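Local structure of uncharacterized protein (4O5P) at residues I272-T282 / S326-S336; D304-A312 / L346-M354. The protein acts as a type VI secretion phospholipase effector, probably hydrolysing membrane phospholipids through an alpha/beta-hydrolase-like catalytic domain. All coordinates share one frame; numbering follows the deposited sequence.

Contact 1: residues I272-T282 / S326-S336; sequences ISIEFLGLFDT and SFLKRCVHLVS
L277 and L279 pack against C331 on one side of two parallel strands, 276-280 and 331-336, whose axes approach to 4.7 Å, in the central sheet of the alpha/beta-hydrolase-like domain. This half is tight. L277 CD2 and L279 CD1 each reach C331 SG at 3.8 Å, and L279 CB rests 3.4 Å from H333 CD2. The other side carries F276, F280, V332 and L334; with CG anti to the backbone N (chi1 -175°), the F276 ring lies over toward the second strand, where CE1 meets V332 CG2 and CD1 meets R330 CG. Between the two faces L277 N, V332 N, L279 N, L334 N and D281 N are bonded to carbonyls of the other segment. S336 N gives a straight bond (175°) to D281 OD1, 2.8 Å away, from above the carboxylate plane; T282 N reaches H333 NE2 at 3.0 Å within the ring plane, and E372 holds H333 ND1. D281 OD2 turns to H379 and R685, consistent with the acid of a probable Ser-His-Asp triad with S237. At the opposite end I274, bonded through both N and O, still packs on L328 and F327. Only E275 and K329 form a looser, solvent-side pair, E275 OE2 3.6 Å from K329 CG, while K329 NZ goes to E323 and S326 O. Strand 270-280 lies between strands 225-236 and 331-336, and 370-375 follows beyond 331-336.

Contact 2: residues D304-A312 / L346-M354; sequences DTMRLPDEA and LDSIRRRDM
The guanidinium of R307 lies between R351 and M354: CG of R351 sits over one face, 3.2 Å above the plane and toward its rim, and the selenium of M354, a selenomethionine, covers the centre of the other. An extended chain from CG to NE carries the R307 group to this slot. Its NH1 and NH2 grip R352 O end-on, the NH2 bond measuring 2.8 Å, with the oxygen in the guanidinium plane. R307 NH2 also bonds D310 OD2 at 2.6 Å on the syn lone pair, and NH1 has a further salt bridge to D690. The R351 chain crosses R307 at about a right angle, yet the two guanidinium planes are only 18° apart. R307, D310, R351 and D353 form a salt-bridge network tying the loop after strand 294-299 to strand 346-353, the edge of a small mixed sheet with 687-689. D310 bridges both arginines: its OD1 takes R351 NH2 at 3.1 Å, the carboxylate standing 78° from the guanidinium plane. D353 OD1 receives both NH1 and NH2 of R351. The two acids probably offset the close positive charges. A water joins R351 NE to L308 O. Toward the buried end the chemistry turns apolar, L308 CD1 meeting I349 CB at 3.9 Å, and the CB and CG of M306, also a selenomethionine, lie across D347 OD2.

Contact 1 belongs to the buried central sheet of the catalytic domain, whereas contact 2 lies at a partly buried margin where a loop meets the edge strand of another sheet. Main-chain bonding and apolar side chains dominate the first; arginine-carboxylate pairs mark the second, with an apolar patch at its buried end. Their centres are 11 Å apart and their segments alternate along the chain, with strand 331-336 followed directly by strand 346-353. They touch at two places along 326-336: E311 of the loop probably accepts hydrogen bonds from F327 N and L328 N, and H333 packs against D347 O and I349. L308 reaches both, touching C331 as well as I349.

Contact 1: residues I272-T282 / S326-S336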
loop_
_atom_site.group_PDB
_atom_site.type_symbol
_atom_site.label_atom_id
_atom_site.label_comp_id
_atom_site.label_asym_id
_atom_site.label_seq_id
_atom_site.Cartn_x
_atom_site.Cartn_y
_atom_site.Cartn_z
ATOM N N ILE A 272 -4.879 24.919 -8.372
ATOM C CA ILE A 272 -4.142 23.705 -8.039
ATOM C C ILE A 272 -4.755 22.515 -8.749
ATOM O O ILE A 272 -5.985 22.383 -8.844
ATOM C CB ILE A 272 -4.105 23.449 -6.500
ATOM C CG1 ILE A 272 -3.195 22.262 -6.155
ATOM C CG2 ILE A 272 -5.523 23.269 -5.930
ATOM C CD1 ILE A 272 -2.987 22.090 -4.648
ATOM N N SER A 273 -3.894 21.638 -9.250
ATOM C CA SER A 273 -4.364 20.416 -9.887
ATOM C C SER A 273 -3.371 19.287 -9.655
ATOM O O SER A 273 -2.185 19.531 -9.489
ATOM C CB SER A 273 -4.513 20.664 -11.383
ATOM O OG SER A 273 -3.237 20.815 -11.987
ATOM N N ILE A 274 -3.867 18.054 -9.632
ATOM C CA ILE A 274 -2.997 16.889 -9.726
ATOM C C ILE A 274 -2.867 16.536 -11.211
ATOM O O ILE A 274 -3.767 15.952 -11.797
ATOM C CB ILE A 274 -3.537 15.689 -8.907
ATOM C CG1 ILE A 274 -3.467 15.995 -7.403
ATOM C CG2 ILE A 274 -2.736 14.420 -9.229
ATOM C CD1 ILE A 274 -4.106 14.922 -6.495
ATOM N N GLU A 275 -1.758 16.934 -11.822
ATOM C CA GLU A 275 -1.485 16.660 -13.235
ATOM C C GLU A 275 -1.324 15.160 -13.488
ATOM O O GLU A 275 -1.626 14.676 -14.591
ATOM C CB GLU A 275 -0.196 17.364 -13.653
ATOM C CG GLU A 275 -0.253 18.886 -13.630
ATOM C CD GLU A 275 -1.318 19.425 -14.549
ATOM O OE1 GLU A 275 -1.189 19.243 -15.777
ATOM O OE2 GLU A 275 -2.307 20.005 -14.039
ATOM N N PHE A 276 -0.844 14.428 -12.476
ATOM C CA PHE A 276 -0.614 12.987 -12.638
ATOM C C PHE A 276 -0.626 12.230 -11.301
ATOM O O PHE A 276 0.065 12.602 -10.359
ATOM C CB PHE A 276 0.718 12.738 -13.362
ATOM C CG PHE A 276 0.979 11.279 -13.684
ATOM C CD1 PHE A 276 0.482 10.712 -14.859
ATOM C CD2 PHE A 276 1.709 10.478 -12.811
ATOM C CE1 PHE A 276 0.716 9.363 -15.159
ATOM C CE2 PHE A 276 1.944 9.138 -13.092
ATOM C CZ PHE A 276 1.452 8.579 -14.268
ATOM N N LEU A 277 -1.421 11.168 -11.236
ATOM C CA LEU A 277 -1.462 10.309 -10.063
ATOM C C LEU A 277 -1.055 8.898 -10.520
ATOM O O LEU A 277 -1.781 8.247 -11.284
ATOM C CB LEU A 277 -2.878 10.313 -9.475
ATOM C CG LEU A 277 -3.196 9.507 -8.218
ATOM C CD1 LEU A 277 -2.397 10.050 -7.022
ATOM C CD2 LEU A 277 -4.696 9.583 -7.965
ATOM N N GLY A 278 0.128 8.454 -10.109
ATOM C CA GLY A 278 0.628 7.153 -10.545
ATOM C C GLY A 278 0.666 6.164 -9.396
ATOM O O GLY A 278 1.372 6.382 -8.412
ATOM N N LEU A 279 -0.066 5.063 -9.539
ATOM C CA LEU A 279 -0.253 4.115 -8.449
ATOM C C LEU A 279 0.164 2.684 -8.808
ATOM O O LEU A 279 -0.150 2.172 -9.888
ATOM C CB LEU A 279 -1.713 4.105 -8.012
ATOM C CG LEU A 279 -2.393 5.450 -7.812
ATOM C CD1 LEU A 279 -3.890 5.212 -7.672
ATOM C CD2 LEU A 279 -1.810 6.159 -6.602
ATOM N N PHE A 280 0.891 2.048 -7.897
ATOM C CA PHE A 280 1.272 0.655 -8.063
ATOM C C PHE A 280 0.490 -0.146 -7.027
ATOM O O PHE A 280 0.716 0.047 -5.819
ATOM C CB PHE A 280 2.768 0.464 -7.768
ATOM C CG PHE A 280 3.699 1.187 -8.710
ATOM C CD1 PHE A 280 4.190 0.542 -9.845
ATOM C CD2 PHE A 280 4.133 2.478 -8.437
ATOM C CE1 PHE A 280 5.071 1.173 -10.701
ATOM C CE2 PHE A 280 5.027 3.124 -9.292
ATOM C CZ PHE A 280 5.494 2.473 -10.431
ATOM N N ASP A 281 -0.437 -0.993 -7.486
ATOM C CA ASP A 281 -1.067 -2.038 -6.642
ATOM C C ASP A 281 -1.534 -1.539 -5.289
ATOM O O ASP A 281 -0.944 -1.894 -4.273
ATOM C CB ASP A 281 -0.091 -3.208 -6.437
ATOM C CG ASP A 281 -0.790 -4.535 -6.263
ATOM O OD1 ASP A 281 -1.664 -4.855 -7.090
ATOM O OD2 ASP A 281 -0.471 -5.275 -5.305
ATOM N N THR A 282 -2.587 -0.711 -5.282
ATOM C CA THR A 282 -3.108 -0.103 -4.061
ATOM C C THR A 282 -3.557 -1.124 -3.022
ATOM O O THR A 282 -4.371 -1.994 -3.330
ATOM C CB THR A 282 -4.341 0.749 -4.363
ATOM O OG1 THR A 282 -4.011 1.730 -5.345
ATOM C CG2 THR A 282 -4.856 1.432 -3.096
ATOM N N SER A 326 -10.958 20.956 -13.960
ATOM C CA SER A 326 -10.720 19.624 -13.384
ATOM C C SER A 326 -9.662 19.593 -12.274
ATOM O O SER A 326 -8.662 20.305 -12.330
ATOM C CB SER A 326 -10.341 18.620 -14.486
ATOM O OG SER A 326 -11.310 18.598 -15.523
ATOM N N PHE A 327 -9.900 18.758 -11.272
ATOM C CA PHE A 327 -8.946 18.566 -10.190
ATOM C C PHE A 327 -7.859 17.522 -10.519
ATOM O O PHE A 327 -6.669 17.729 -10.228
ATOM C CB PHE A 327 -9.690 18.210 -8.907
ATOM C CG PHE A 327 -8.793 18.034 -7.722
ATOM C CD1 PHE A 327 -8.142 19.125 -7.167
ATOM C CD2 PHE A 327 -8.593 16.773 -7.169
ATOM C CE1 PHE A 327 -7.310 18.965 -6.070
ATOM C CE2 PHE A 327 -7.752 16.603 -6.075
ATOM C CZ PHE A 327 -7.116 17.696 -5.521
ATOM N N LEU A 328 -8.263 16.419 -11.148
ATOM C CA LEU A 328 -7.330 15.334 -11.482
ATOM C C LEU A 328 -7.243 15.156 -12.989
ATOM O O LEU A 328 -8.249 14.855 -13.634
ATOM C CB LEU A 328 -7.784 14.017 -10.830
ATOM C CG LEU A 328 -7.030 12.744 -11.220
ATOM C CD1 LEU A 328 -5.605 12.839 -10.718
ATOM C CD2 LEU A 328 -7.730 11.485 -10.634
ATOM N N LYS A 329 -6.054 15.323 -13.556
ATOM C CA LYS A 329 -5.892 15.276 -15.023
ATOM C C LYS A 329 -5.609 13.881 -15.588
ATOM O O LYS A 329 -5.870 13.622 -16.759
ATOM C CB LYS A 329 -4.754 16.198 -15.465
ATOM C CG LYS A 329 -4.823 17.637 -14.962
ATOM C CD LYS A 329 -6.115 18.336 -15.322
ATOM C CE LYS A 329 -6.130 19.714 -14.628
ATOM N NZ LYS A 329 -7.247 20.634 -15.053
ATOM N N ARG A 330 -5.065 12.991 -14.764
ATOM C CA ARG A 330 -4.543 11.713 -15.257
ATOM C C ARG A 330 -4.179 10.785 -14.094
ATOM O O ARG A 330 -3.413 11.163 -13.204
ATOM C CB ARG A 330 -3.297 11.952 -16.117
ATOM C CG ARG A 330 -2.633 10.676 -16.666
ATOM C CD ARG A 330 -3.523 9.972 -17.689
ATOM N NE ARG A 330 -2.841 8.844 -18.320
ATOM C CZ ARG A 330 -3.472 7.875 -18.981
ATOM N NH1 ARG A 330 -4.794 7.886 -19.065
ATOM N NH2 ARG A 330 -2.787 6.891 -19.538
ATOM N N CYS A 331 -4.718 9.568 -14.115
ATOM C CA CYS A 331 -4.323 8.553 -13.146
ATOM C C CYS A 331 -4.023 7.221 -13.826
ATOM O O CYS A 331 -4.831 6.719 -14.615
ATOM C CB CYS A 331 -5.397 8.356 -12.076
ATOM S SG CYS A 331 -4.979 7.066 -10.846
ATOM N N VAL A 332 -2.850 6.664 -13.530
ATOM C CA VAL A 332 -2.462 5.356 -14.046
ATOM C C VAL A 332 -2.263 4.391 -12.868
ATOM O O VAL A 332 -1.484 4.679 -11.971
ATOM C CB VAL A 332 -1.150 5.441 -14.832
ATOM C CG1 VAL A 332 -0.644 4.035 -15.156
ATOM C CG2 VAL A 332 -1.317 6.303 -16.122
ATOM N N HIS A 333 -2.962 3.254 -12.870
ATOM C CA HIS A 333 -2.826 2.270 -11.788
ATOM C C HIS A 333 -2.375 0.923 -12.344
ATOM O O HIS A 333 -3.099 0.282 -13.082
ATOM C CB HIS A 333 -4.174 2.077 -11.095
ATOM C CG HIS A 333 -4.107 1.292 -9.817
ATOM N ND1 HIS A 333 -5.201 0.628 -9.303
ATOM C CD2 HIS A 333 -3.102 1.099 -8.929
ATOM C CE1 HIS A 333 -4.873 0.062 -8.153
ATOM N NE2 HIS A 333 -3.604 0.329 -7.904
ATOM N N LEU A 334 -1.183 0.497 -11.960
ATOM C CA LEU A 334 -0.630 -0.767 -12.382
ATOM C C LEU A 334 -0.857 -1.733 -11.235
ATOM O O LEU A 334 -0.450 -1.444 -10.105
ATOM C CB LEU A 334 0.871 -0.588 -12.634
ATOM C CG LEU A 334 1.230 0.530 -13.617
ATOM C CD1 LEU A 334 2.712 0.546 -13.893
ATOM C CD2 LEU A 334 0.423 0.411 -14.933
ATOM N N VAL A 335 -1.499 -2.870 -11.523
ATOM C CA VAL A 335 -1.868 -3.837 -10.486
ATOM C C VAL A 335 -1.270 -5.232 -10.703
ATOM O O VAL A 335 -1.026 -5.643 -11.835
ATOM C CB VAL A 335 -3.414 -3.938 -10.331
ATOM C CG1 VAL A 335 -4.042 -2.527 -10.234
ATOM C CG2 VAL A 335 -4.032 -4.681 -11.499
ATOM N N SER A 336 -1.025 -5.951 -9.603
ATOM C CA SER A 336 -0.501 -7.323 -9.629
ATOM C C SER A 336 -1.615 -8.336 -9.902
ATOM O O SER A 336 -2.669 -8.272 -9.271
ATOM C CB SER A 336 0.150 -7.621 -8.269
ATOM O OG SER A 336 0.274 -9.016 -8.022
HETATM O O HOH W 1 -7.964 22.586 -10.890
#

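Contact 2: residues D304-A312 / L346-M354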
loop_
_atom_site.group_PDB
_atom_site.type_symbol
_atom_site.label_atom_id
_atom_site.label_comp_id
_atom_site.label_asym_id
_atom_site.label_seq_id
_atom_site.Cartn_x
_atom_site.Cartn_y
_atom_site.Cartn_z
ATOM N N ASP A 304 -14.201 5.050 2.039
ATOM C CA ASP A 304 -14.757 6.082 1.153
ATOM C C ASP A 304 -13.752 7.109 0.623
ATOM O O ASP A 304 -14.141 8.137 0.074
ATOM C CB ASP A 304 -15.945 6.782 1.813
ATOM C CG ASP A 304 -17.073 5.820 2.146
ATOM O OD1 ASP A 304 -17.071 4.676 1.626
ATOM O OD2 ASP A 304 -17.970 6.210 2.924
ATOM N N THR A 305 -12.464 6.817 0.751
ATOM C CA THR A 305 -11.430 7.706 0.220
ATOM C C THR A 305 -10.535 7.037 -0.842
ATOM O O THR A 305 -9.588 7.635 -1.344
ATOM C CB THR A 305 -10.590 8.343 1.350
ATOM O OG1 THR A 305 -10.010 7.317 2.160
ATOM C CG2 THR A 305 -11.476 9.230 2.234
HETATM N N MSE A 306 -10.839 5.799 -1.200
HETATM C CA MSE A 306 -10.079 5.150 -2.256
HETATM C C MSE A 306 -10.618 5.544 -3.621
HETATM O O MSE A 306 -9.896 5.535 -4.623
HETATM C CB MSE A 306 -10.125 3.630 -2.091
HETATM C CG MSE A 306 -9.401 3.137 -0.828
HETATM SE SE MSE A 306 -7.526 3.677 -0.888
HETATM C CE MSE A 306 -7.656 5.231 0.272
ATOM N N ARG A 307 -11.910 5.845 -3.652
ATOM C CA ARG A 307 -12.583 6.285 -4.866
ATOM C C ARG A 307 -11.861 7.511 -5.415
ATOM O O ARG A 307 -11.670 8.491 -4.686
ATOM C CB ARG A 307 -14.015 6.660 -4.501
ATOM C CG ARG A 307 -14.918 6.892 -5.666
ATOM C CD ARG A 307 -16.186 7.636 -5.219
ATOM N NE ARG A 307 -16.858 8.149 -6.400
ATOM C CZ ARG A 307 -17.694 7.431 -7.141
ATOM N NH1 ARG A 307 -17.986 6.175 -6.788
ATOM N NH2 ARG A 307 -18.245 7.969 -8.223
ATOM N N LEU A 308 -11.438 7.469 -6.677
ATOM C CA LEU A 308 -10.677 8.596 -7.219
ATOM C C LEU A 308 -11.563 9.857 -7.218
ATOM O O LEU A 308 -12.793 9.743 -7.232
ATOM C CB LEU A 308 -10.156 8.289 -8.622
ATOM C CG LEU A 308 -9.094 7.212 -8.885
ATOM C CD1 LEU A 308 -8.783 7.195 -10.363
ATOM C CD2 LEU A 308 -7.802 7.429 -8.123
ATOM N N PRO A 309 -10.947 11.053 -7.143
ATOM C CA PRO A 309 -11.755 12.286 -7.118
ATOM C C PRO A 309 -12.674 12.411 -8.330
ATOM O O PRO A 309 -12.245 12.151 -9.464
ATOM C CB PRO A 309 -10.697 13.401 -7.160
ATOM C CG PRO A 309 -9.525 12.823 -6.454
ATOM C CD PRO A 309 -9.525 11.329 -6.856
ATOM N N ASP A 310 -13.927 12.783 -8.082
ATOM C CA ASP A 310 -14.875 13.026 -9.159
ATOM C C ASP A 310 -14.898 14.509 -9.501
ATOM O O ASP A 310 -14.934 15.367 -8.616
ATOM C CB ASP A 310 -16.278 12.550 -8.784
ATOM C CG ASP A 310 -16.566 11.149 -9.285
ATOM O OD1 ASP A 310 -16.080 10.794 -10.386
ATOM O OD2 ASP A 310 -17.289 10.410 -8.594
ATOM N N GLU A 311 -14.858 14.794 -10.794
ATOM C CA GLU A 311 -14.902 16.160 -11.273
ATOM C C GLU A 311 -16.343 16.657 -11.234
ATOM O O GLU A 311 -17.287 15.864 -11.348
ATOM C CB GLU A 311 -14.342 16.238 -12.693
ATOM C CG GLU A 311 -12.913 15.699 -12.842
ATOM C CD GLU A 311 -11.900 16.396 -11.932
ATOM O OE1 GLU A 311 -12.138 17.555 -11.514
ATOM O OE2 GLU A 311 -10.855 15.778 -11.629
ATOM N N ALA A 312 -16.510 17.966 -11.053
ATOM C CA ALA A 312 -17.838 18.573 -10.944
ATOM C C ALA A 312 -18.499 18.855 -12.304
ATOM O O ALA A 312 -18.102 18.305 -13.336
ATOM C CB ALA A 312 -17.771 19.852 -10.112
ATOM N N LEU A 346 -6.486 -5.807 -2.901
ATOM C CA LEU A 346 -6.313 -4.750 -3.862
ATOM C C LEU A 346 -7.479 -3.764 -3.777
ATOM O O LEU A 346 -8.629 -4.149 -3.547
ATOM C CB LEU A 346 -6.228 -5.354 -5.272
ATOM C CG LEU A 346 -6.057 -4.386 -6.441
ATOM C CD1 LEU A 346 -4.731 -3.610 -6.341
ATOM C CD2 LEU A 346 -6.132 -5.149 -7.755
ATOM N N ASP A 347 -7.177 -2.482 -3.915
ATOM C CA ASP A 347 -8.224 -1.533 -4.257
ATOM C C ASP A 347 -8.077 -1.124 -5.714
ATOM O O ASP A 347 -7.171 -0.370 -6.074
ATOM C CB ASP A 347 -8.201 -0.297 -3.345
ATOM C CG ASP A 347 -9.247 -0.368 -2.247
ATOM O OD1 ASP A 347 -8.945 -0.960 -1.189
ATOM O OD2 ASP A 347 -10.370 0.171 -2.429
ATOM N N SER A 348 -8.986 -1.607 -6.545
ATOM C CA SER A 348 -9.061 -1.137 -7.924
ATOM C C SER A 348 -9.487 0.341 -7.953
ATOM O O SER A 348 -10.061 0.845 -6.994
ATOM C CB SER A 348 -10.066 -1.988 -8.692
ATOM O OG SER A 348 -10.248 -1.523 -10.023
ATOM N N ILE A 349 -9.196 1.040 -9.039
ATOM C CA ILE A 349 -9.688 2.408 -9.186
ATOM C C ILE A 349 -11.008 2.430 -9.954
ATOM O O ILE A 349 -11.499 3.507 -10.318
ATOM C CB ILE A 349 -8.693 3.304 -9.912
ATOM C CG1 ILE A 349 -8.337 2.720 -11.279
ATOM C CG2 ILE A 349 -7.444 3.533 -9.064
ATOM C CD1 ILE A 349 -7.694 3.720 -12.206
ATOM N N ARG A 350 -11.564 1.243 -10.200
ATOM C CA ARG A 350 -12.919 1.097 -10.764
ATOM C C ARG A 350 -13.982 1.470 -9.727
ATOM O O ARG A 350 -13.828 1.211 -8.528
ATOM C CB ARG A 350 -13.187 -0.346 -11.249
ATOM C CG ARG A 350 -14.217 -0.468 -12.411
ATOM C CD ARG A 350 -14.360 -1.909 -12.895
ATOM N NE ARG A 350 -15.101 -2.750 -11.945
ATOM C CZ ARG A 350 -15.005 -4.073 -11.904
ATOM N NH1 ARG A 350 -14.176 -4.692 -12.727
ATOM N NH2 ARG A 350 -15.701 -4.770 -11.023
ATOM N N ARG A 351 -15.060 2.085 -10.192
ATOM C CA ARG A 351 -16.133 2.521 -9.308
ATOM C C ARG A 351 -17.380 2.898 -10.121
ATOM O O ARG A 351 -17.301 3.142 -11.332
ATOM C CB ARG A 351 -15.667 3.719 -8.479
ATOM C CG ARG A 351 -15.936 5.069 -9.132
ATOM C CD ARG A 351 -15.057 5.370 -10.347
ATOM N NE ARG A 351 -15.356 6.714 -10.860
ATOM C CZ ARG A 351 -16.323 6.979 -11.735
ATOM N NH1 ARG A 351 -17.073 5.991 -12.213
ATOM N NH2 ARG A 351 -16.543 8.227 -12.143
ATOM N N ARG A 352 -18.525 2.962 -9.450
ATOM C CA ARG A 352 -19.757 3.391 -10.107
ATOM C C ARG A 352 -19.860 4.921 -10.144
ATOM O O ARG A 352 -19.412 5.595 -9.208
ATOM C CB ARG A 352 -20.956 2.797 -9.371
ATOM C CG ARG A 352 -20.874 1.286 -9.187
ATOM C CD ARG A 352 -22.128 0.747 -8.510
ATOM N NE ARG A 352 -23.295 0.970 -9.363
ATOM C CZ ARG A 352 -24.554 1.022 -8.936
ATOM N NH1 ARG A 352 -24.838 0.878 -7.640
ATOM N NH2 ARG A 352 -25.532 1.239 -9.813
ATOM N N ASP A 353 -20.416 5.471 -11.224
ATOM C CA ASP A 353 -20.712 6.908 -11.276
ATOM C C ASP A 353 -21.587 7.287 -10.102
ATOM O O ASP A 353 -22.321 6.453 -9.566
ATOM C CB ASP A 353 -21.432 7.299 -12.574
ATOM C CG ASP A 353 -20.518 7.297 -13.763
ATOM O OD1 ASP A 353 -19.280 7.249 -13.568
ATOM O OD2 ASP A 353 -21.029 7.352 -14.899
HETATM N N MSE A 354 -21.535 8.554 -9.712
HETATM C CA MSE A 354 -22.224 8.972 -8.500
HETATM C C MSE A 354 -22.354 10.487 -8.437
HETATM O O MSE A 354 -21.516 11.154 -7.839
HETATM C CB MSE A 354 -21.444 8.454 -7.290
HETATM C CG MSE A 354 -21.961 8.882 -5.948
HETATM SE SE MSE A 354 -20.418 9.119 -4.804
HETATM C CE MSE A 354 -20.680 7.515 -3.774
HETATM O O HOH W 2 -11.844 5.066 -8.179
HETATM O O HOH W 3 -13.965 8.672 -9.656
#